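Local coordinates for pili retraction protein PilT (Thermus thermophilus, PDB 5FL3) that binds ADP and probably hydrolyses ATP to power the retraction of type IV pili, at residues Lys163-Ile168 and Lys179-Val184; Val209-Glu214 and Leu233-Leu238. All coordinates share one frame; numbering follows the deposited sequence.

Contact 1. Residues Lys163-Ile168 and Lys179-Val184; sequences KNIITI and KKSLVV
Ser181 turns its hydroxyl toward Lys163, whose backbone N donates to OG at 3.2 Å with an N-H...O angle of 145°. With OG beside its own backbone N, the serine also hydrogen-bonds to the carbonyl of Tyr161, in the link between helix 146-160 and strand 164-169. One residue on, Asn164 and Leu182 cross obliquely: the amide oxygen OD1 rests 3.5 Å from Leu182 CB and approaches Val184 CG2, while ND2 is held by the carbonyl of Asp206. From Leu182 to Val184 the chain runs parallel to strand 164-168, the axes 18° apart; this is the edge pair of the RecA-like ATPase sheet, strand 182-187 being outermost within the chain. On the face toward helix 146-160, CG1 anti to the carbonyl carbon (chi1 -59°) lets Ile165 carry CD1 to 3.7 Å from Ser181 CB and 4.1 Å from Val183 CG2. Ile166 and Val184 meet on the other face, CG1 to CB at 4.2 Å. Across the pair, Lys163 O, Ile165 N and O, and Thr167 N bond to Leu182 and Val184, with Val184 N reaching Ile165 O at 2.6 Å. The hydroxyl of Thr167 is bound to the carboxylate of Glu169.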
ATOM      1  N   LYS A 163       1.980  21.732  -4.939  1.00 37.78           N
ATOM      2  CA  LYS A 163       1.958  21.478  -3.516  1.00 36.00           C
ATOM      3  C   LYS A 163       3.267  20.921  -2.986  1.00 38.09           C
ATOM      4  O   LYS A 163       4.117  20.420  -3.734  1.00 36.00           O
ATOM      5  CB  LYS A 163       0.812  20.518  -3.188  1.00 39.81           C
ATOM      6  CG  LYS A 163      -0.530  21.221  -3.152  1.00 40.24           C
ATOM      7  CD  LYS A 163      -1.672  20.256  -3.267  1.00 41.29           C
ATOM      8  CE  LYS A 163      -3.001  21.012  -3.363  1.00 39.01           C
ATOM      9  NZ  LYS A 163      -3.472  21.516  -2.037  1.00 48.35           N
ATOM     10  N   ASN A 164       3.438  21.027  -1.680  1.00 34.17           N
ATOM     11  CA  ASN A 164       4.553  20.359  -1.056  1.00 32.98           C
ATOM     12  C   ASN A 164       4.087  19.026  -0.435  1.00 33.09           C
ATOM     13  O   ASN A 164       3.323  18.997   0.529  1.00 36.65           O
ATOM     14  CB  ASN A 164       5.185  21.271  -0.023  1.00 30.77           C
ATOM     15  CG  ASN A 164       6.448  20.703   0.530  1.00 36.81           C
ATOM     16  OD1 ASN A 164       7.223  20.060  -0.198  1.00 36.79           O
ATOM     17  ND2 ASN A 164       6.673  20.911   1.828  1.00 31.95           N
ATOM     18  N   ILE A 165       4.536  17.927  -1.015  1.00 31.09           N
ATOM     19  CA  ILE A 165       4.126  16.587  -0.609  1.00 31.62           C
ATOM     20  C   ILE A 165       5.257  15.890   0.109  1.00 32.56           C
ATOM     21  O   ILE A 165       6.321  15.679  -0.482  1.00 28.40           O
ATOM     22  CB  ILE A 165       3.740  15.723  -1.805  1.00 29.04           C
ATOM     23  CG1 ILE A 165       2.576  16.347  -2.598  1.00 33.54           C
ATOM     24  CG2 ILE A 165       3.424  14.345  -1.350  1.00 26.57           C
ATOM     25  CD1 ILE A 165       2.384  15.686  -3.983  1.00 29.71           C
ATOM     26  N   ILE A 166       5.028  15.535   1.373  1.00 31.14           N
ATOM     27  CA  ILE A 166       6.047  14.885   2.191  1.00 29.77           C
ATOM     28  C   ILE A 166       5.590  13.488   2.581  1.00 31.69           C
ATOM     29  O   ILE A 166       4.561  13.311   3.239  1.00 32.86           O
ATOM     30  CB  ILE A 166       6.356  15.703   3.455  1.00 32.15           C
ATOM     31  CG1 ILE A 166       6.666  17.160   3.068  1.00 32.82           C
ATOM     32  CG2 ILE A 166       7.499  15.068   4.257  1.00 26.35           C
ATOM     33  CD1 ILE A 166       6.938  18.064   4.261  1.00 32.21           C
ATOM     34  N   THR A 167       6.350  12.495   2.153  1.00 28.55           N
ATOM     35  CA  THR A 167       5.994  11.111   2.416  1.00 32.14           C
ATOM     36  C   THR A 167       6.998  10.501   3.395  1.00 31.99           C
ATOM     37  O   THR A 167       8.174  10.848   3.369  1.00 29.62           O
ATOM     38  CB  THR A 167       5.916  10.273   1.091  1.00 32.07           C
ATOM     39  OG1 THR A 167       7.219   9.846   0.682  1.00 31.56           O
ATOM     40  CG2 THR A 167       5.296  11.090  -0.021  1.00 28.30           C
ATOM     41  N   ILE A 168       6.517   9.627   4.283  1.00 33.09           N
ATOM     42  CA  ILE A 168       7.374   8.915   5.237  1.00 30.62           C
ATOM     43  C   ILE A 168       7.107   7.422   5.087  1.00 32.60           C
ATOM     44  O   ILE A 168       6.001   6.942   5.342  1.00 32.23           O
ATOM     45  CB  ILE A 168       7.152   9.372   6.694  1.00 32.40           C
ATOM     46  CG1 ILE A 168       7.688  10.799   6.895  1.00 35.08           C
ATOM     47  CG2 ILE A 168       7.922   8.482   7.643  1.00 29.39           C
ATOM     48  CD1 ILE A 168       6.731  11.862   6.569  1.00 37.03           C
ATOM     49  N   LYS A 179       6.965  17.167 -10.494  1.00 37.92           N
ATOM     50  CA  LYS A 179       6.164  17.569 -11.639  1.00 39.24           C
ATOM     51  C   LYS A 179       5.621  18.951 -11.325  1.00 43.69           C
ATOM     52  O   LYS A 179       6.372  19.937 -11.387  1.00 41.44           O
ATOM     53  CB  LYS A 179       5.061  16.557 -11.934  1.00 39.70           C
ATOM     54  CG  LYS A 179       5.637  15.199 -12.359  1.00 37.87           C
ATOM     55  CD  LYS A 179       4.561  14.164 -12.668  1.00 39.12           C
ATOM     56  CE  LYS A 179       5.185  12.797 -12.964  1.00 36.61           C
ATOM     57  NZ  LYS A 179       4.173  11.735 -13.211  1.00 36.49           N
ATOM     58  N   LYS A 180       4.353  19.037 -10.944  1.00 37.90           N
ATOM     59  CA  LYS A 180       3.821  20.324 -10.524  1.00 39.41           C
ATOM     60  C   LYS A 180       4.053  20.546  -9.032  1.00 39.43           C
ATOM     61  O   LYS A 180       4.086  21.679  -8.569  1.00 43.16           O
ATOM     62  CB  LYS A 180       2.336  20.424 -10.863  1.00 44.14           C
ATOM     63  CG  LYS A 180       1.791  21.851 -10.863  1.00 50.29           C
ATOM     64  CD  LYS A 180       0.698  22.048 -11.934  1.00 54.45           C
ATOM     65  CE  LYS A 180       0.142  23.489 -11.908  1.00 59.17           C
ATOM     66  NZ  LYS A 180      -0.688  23.819 -13.113  1.00 62.89           N
ATOM     67  N   SER A 181       4.214  19.453  -8.291  1.00 39.29           N
ATOM     68  CA  SER A 181       4.432  19.487  -6.842  1.00 36.59           C
ATOM     69  C   SER A 181       5.860  19.175  -6.468  1.00 34.17           C
ATOM     70  O   SER A 181       6.610  18.649  -7.275  1.00 34.13           O
ATOM     71  CB  SER A 181       3.536  18.477  -6.133  1.00 36.05           C
ATOM     72  OG  SER A 181       2.176  18.809  -6.265  1.00 35.11           O
ATOM     73  N   LEU A 182       6.234  19.522  -5.242  1.00 34.63           N
ATOM     74  CA  LEU A 182       7.426  18.957  -4.629  1.00 32.47           C
ATOM     75  C   LEU A 182       7.030  17.644  -3.961  1.00 32.80           C
ATOM     76  O   LEU A 182       5.991  17.546  -3.314  1.00 32.29           O
ATOM     77  CB  LEU A 182       8.042  19.897  -3.603  1.00 33.65           C
ATOM     78  CG  LEU A 182       8.544  21.243  -4.093  1.00 36.81           C
ATOM     79  CD1 LEU A 182       9.115  22.031  -2.909  1.00 34.55           C
ATOM     80  CD2 LEU A 182       9.585  21.023  -5.160  1.00 32.85           C
ATOM     81  N   VAL A 183       7.847  16.621  -4.143  1.00 29.49           N
ATOM     82  CA  VAL A 183       7.600  15.353  -3.501  1.00 30.38           C
ATOM     83  C   VAL A 183       8.846  15.005  -2.710  1.00 30.25           C
ATOM     84  O   VAL A 183       9.877  14.672  -3.282  1.00 31.85           O
ATOM     85  CB  VAL A 183       7.256  14.253  -4.517  1.00 31.50           C
ATOM     86  CG1 VAL A 183       6.809  12.988  -3.798  1.00 32.93           C
ATOM     87  CG2 VAL A 183       6.153  14.727  -5.400  1.00 31.07           C
ATOM     88  N   VAL A 184       8.743  15.138  -1.391  1.00 31.36           N
ATOM     89  CA  VAL A 184       9.840  14.907  -0.470  1.00 24.53           C
ATOM     90  C   VAL A 184       9.606  13.546   0.133  1.00 30.44           C
ATOM     91  O   VAL A 184       8.630  13.350   0.853  1.00 27.58           O
ATOM     92  CB  VAL A 184       9.889  15.978   0.633  1.00 27.57           C
ATOM     93  CG1 VAL A 184      10.900  15.614   1.700  1.00 26.45           C
ATOM     94  CG2 VAL A 184      10.200  17.348   0.029  1.00 31.16           C
TER

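Contact 2. Residues Val209-Glu214 and Leu233-Leu238; sequences VIMVGE and LVLSTL
Val209 opens the pairing by laying its side chain alongside that of Leu233, both pointing the same way, with CG1 4.2 Å from Leu233 CD2. The same methyl also meets Leu235 CG, so one valine bridges two leucines on the face turned to helix 146-160. Ile210 uses both its N and its O toward strand 233-238: N donates to Leu233 O at 2.8 Å, and O accepts from Leu235 N. Its side chain rises to the opposite face and packs on Leu199 and Ala202 of helix 195-202. Strands 209-212 and 233-238 run parallel, joined through helix 218-230 as a beta-alpha-beta crossover in the middle of the RecA-like sheet. Met211 returns to the first face and crosses Leu235 at about a right angle, CG against CB at 3.8 Å; bends at chi2 and chi3 then lead its end away toward strand 164-169. Val212 N donates to Leu235 O, the last backbone bond of the ladder. Beyond it, side chains take over. Ser236, with OG anti to its amide nitrogen (chi1 -159°), donates from OG to Val212 O at 2.6 Å, tilted 20° from the carbonyl plane. Gly213 O then receives Thr237 OG1, also at 2.6 Å, this time in the carbonyl plane and on a lone pair. Glu214 adds its CB, 3.6 Å from Thr237 OG1, while the rest of its side chain leads away from strand 233-238. Thr237 also touches Leu150 and lies about 4 Å from Lys146, a residue of the ADP site, measured between side chains. The Ser236 hydroxyl thus takes the place the Thr237 amide would fill in a regular parallel ladder, and the added bond to Gly213 O should restrain the chi1 rotation of Thr237 next to the P-loop lysine.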
ATOM      1  N   VAL A 209       0.594  18.173   1.706  1.00 36.35           N
ATOM      2  CA  VAL A 209       0.187  16.779   1.720  1.00 33.62           C
ATOM      3  C   VAL A 209       1.218  15.985   2.469  1.00 36.27           C
ATOM      4  O   VAL A 209       2.417  16.083   2.168  1.00 37.07           O
ATOM      5  CB  VAL A 209       0.027  16.200   0.294  1.00 36.80           C
ATOM      6  CG1 VAL A 209      -0.534  14.780   0.358  1.00 26.76           C
ATOM      7  CG2 VAL A 209      -0.879  17.106  -0.547  1.00 30.05           C
ATOM      8  N   ILE A 210       0.760  15.221   3.462  1.00 32.73           N
ATOM      9  CA  ILE A 210       1.640  14.314   4.181  1.00 32.50           C
ATOM     10  C   ILE A 210       1.179  12.862   4.030  1.00 30.89           C
ATOM     11  O   ILE A 210       0.040  12.511   4.315  1.00 30.00           O
ATOM     12  CB  ILE A 210       1.726  14.660   5.687  1.00 35.10           C
ATOM     13  CG1 ILE A 210       2.101  16.130   5.894  1.00 34.86           C
ATOM     14  CG2 ILE A 210       2.709  13.710   6.411  1.00 27.57           C
ATOM     15  CD1 ILE A 210       2.014  16.577   7.351  1.00 37.21           C
ATOM     16  N   MET A 211       2.084  12.015   3.571  1.00 34.82           N
ATOM     17  CA  MET A 211       1.791  10.598   3.485  1.00 34.19           C
ATOM     18  C   MET A 211       2.607   9.852   4.526  1.00 34.05           C
ATOM     19  O   MET A 211       3.831   9.926   4.536  1.00 34.08           O
ATOM     20  CB  MET A 211       2.081  10.069   2.083  1.00 32.37           C
ATOM     21  CG  MET A 211       1.492   8.699   1.828  1.00 37.82           C
ATOM     22  SD  MET A 211       2.651   7.359   2.128  1.00 36.59           S
ATOM     23  CE  MET A 211       3.439   7.286   0.522  1.00 36.24           C
ATOM     24  N   VAL A 212       1.909   9.173   5.423  1.00 33.52           N
ATOM     25  CA  VAL A 212       2.518   8.323   6.428  1.00 34.64           C
ATOM     26  C   VAL A 212       2.248   6.884   6.045  1.00 36.32           C
ATOM     27  O   VAL A 212       1.109   6.439   6.170  1.00 34.25           O
ATOM     28  CB  VAL A 212       1.926   8.566   7.820  1.00 34.73           C
ATOM     29  CG1 VAL A 212       2.859   8.034   8.884  1.00 30.31           C
ATOM     30  CG2 VAL A 212       1.628  10.032   8.026  1.00 31.34           C
ATOM     31  N   GLY A 213       3.280   6.167   5.591  1.00 37.63           N
ATOM     32  CA  GLY A 213       3.133   4.824   5.034  1.00 33.33           C
ATOM     33  C   GLY A 213       2.254   3.875   5.833  1.00 39.53           C
ATOM     34  O   GLY A 213       1.455   3.129   5.269  1.00 38.24           O
ATOM     35  N   GLU A 214       2.398   3.903   7.155  1.00 41.36           N
ATOM     36  CA  GLU A 214       1.517   3.140   8.030  1.00 39.06           C
ATOM     37  C   GLU A 214       1.535   3.705   9.434  1.00 37.92           C
ATOM     38  O   GLU A 214       2.458   4.426   9.800  1.00 37.58           O
ATOM     39  CB  GLU A 214       1.901   1.662   8.041  1.00 41.18           C
ATOM     40  CG  GLU A 214       3.365   1.417   8.032  1.00 47.97           C
ATOM     41  CD  GLU A 214       3.738  -0.018   7.700  1.00 52.82           C
ATOM     42  OE1 GLU A 214       3.187  -0.940   8.341  1.00 49.59           O
ATOM     43  OE2 GLU A 214       4.604  -0.204   6.812  1.00 54.67           O
ATOM     44  N   LEU A 233      -3.711  17.780   4.113  1.00 35.51           N
ATOM     45  CA  LEU A 233      -4.163  16.511   3.552  1.00 33.96           C
ATOM     46  C   LEU A 233      -3.216  15.382   3.974  1.00 35.41           C
ATOM     47  O   LEU A 233      -2.012  15.417   3.668  1.00 35.29           O
ATOM     48  CB  LEU A 233      -4.241  16.573   2.029  1.00 29.54           C
ATOM     49  CG  LEU A 233      -4.783  15.291   1.392  1.00 33.46           C
ATOM     50  CD1 LEU A 233      -6.240  15.065   1.781  1.00 37.57           C
ATOM     51  CD2 LEU A 233      -4.660  15.349  -0.106  1.00 37.06           C
ATOM     52  N   VAL A 234      -3.767  14.381   4.661  1.00 32.22           N
ATOM     53  CA  VAL A 234      -2.980  13.268   5.168  1.00 29.82           C
ATOM     54  C   VAL A 234      -3.408  11.942   4.526  1.00 31.32           C
ATOM     55  O   VAL A 234      -4.596  11.585   4.511  1.00 31.29           O
ATOM     56  CB  VAL A 234      -3.089  13.167   6.727  1.00 31.97           C
ATOM     57  CG1 VAL A 234      -2.207  12.062   7.260  1.00 27.14           C
ATOM     58  CG2 VAL A 234      -2.689  14.480   7.371  1.00 32.35           C
ATOM     59  N   LEU A 235      -2.434  11.217   3.987  1.00 30.37           N
ATOM     60  CA  LEU A 235      -2.683   9.877   3.458  1.00 33.29           C
ATOM     61  C   LEU A 235      -2.012   8.824   4.346  1.00 31.51           C
ATOM     62  O   LEU A 235      -0.864   8.987   4.748  1.00 32.71           O
ATOM     63  CB  LEU A 235      -2.170   9.746   2.020  1.00 31.56           C
ATOM     64  CG  LEU A 235      -2.313  10.932   1.066  1.00 33.79           C
ATOM     65  CD1 LEU A 235      -1.872  10.502  -0.306  1.00 38.80           C
ATOM     66  CD2 LEU A 235      -3.724  11.443   1.015  1.00 32.33           C
ATOM     67  N   SER A 236      -2.722   7.749   4.652  1.00 27.38           N
ATOM     68  CA  SER A 236      -2.109   6.668   5.410  1.00 33.42           C
ATOM     69  C   SER A 236      -2.812   5.349   5.170  1.00 33.80           C
ATOM     70  O   SER A 236      -3.796   5.269   4.429  1.00 33.64           O
ATOM     71  CB  SER A 236      -2.089   6.977   6.905  1.00 31.22           C
ATOM     72  OG  SER A 236      -1.106   6.197   7.550  1.00 30.62           O
ATOM     73  N   THR A 237      -2.279   4.310   5.795  1.00 34.52           N
ATOM     74  CA  THR A 237      -2.801   2.957   5.644  1.00 34.87           C
ATOM     75  C   THR A 237      -2.972   2.281   6.978  1.00 36.81           C
ATOM     76  O   THR A 237      -2.282   2.587   7.940  1.00 39.41           O
ATOM     77  CB  THR A 237      -1.872   2.075   4.814  1.00 34.97           C
ATOM     78  OG1 THR A 237      -0.733   1.725   5.615  1.00 35.67           O
ATOM     79  CG2 THR A 237      -1.415   2.818   3.565  1.00 33.94           C
ATOM     80  N   LEU A 238      -3.888   1.328   7.019  1.00 43.71           N
ATOM     81  CA  LEU A 238      -4.024   0.460   8.173  1.00 40.65           C
ATOM     82  C   LEU A 238      -4.193  -0.961   7.597  1.00 39.45           C
ATOM     83  O   LEU A 238      -4.416  -1.119   6.399  1.00 39.87           O
ATOM     84  CB  LEU A 238      -5.199   0.918   9.051  1.00 39.44           C
ATOM     85  CG  LEU A 238      -5.303   0.559  10.538  1.00 44.76           C
ATOM     86  CD1 LEU A 238      -4.089   1.005  11.344  1.00 47.01           C
ATOM     87  CD2 LEU A 238      -6.568   1.156  11.126  1.00 38.91           C
TER

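How the contacts relate
Both contacts belong to one mixed sheet, with centres 13 Å apart, and follow each other along the chain, contact 1 closing before contact 2 opens. Strands 164-169 and 209-212 are neighbours, so the order 182-187, 164-169, 209-212, 233-238 runs from the sheet's edge inward. The seam between the contacts is sewn by probable hydrogen bonds from Ile166 N to Val209 O and from Ile168 N to Met211 O, and Ile165 packs on Val209. Helices 146-160 and 195-202 pack against side chains of both contacts. Contact 2 is buried and brings the side chain of Thr237 to about 7 Å from the bound ADP, whereas contact 1 extends the sheet outward, consistent with a RecA-like ATPase core.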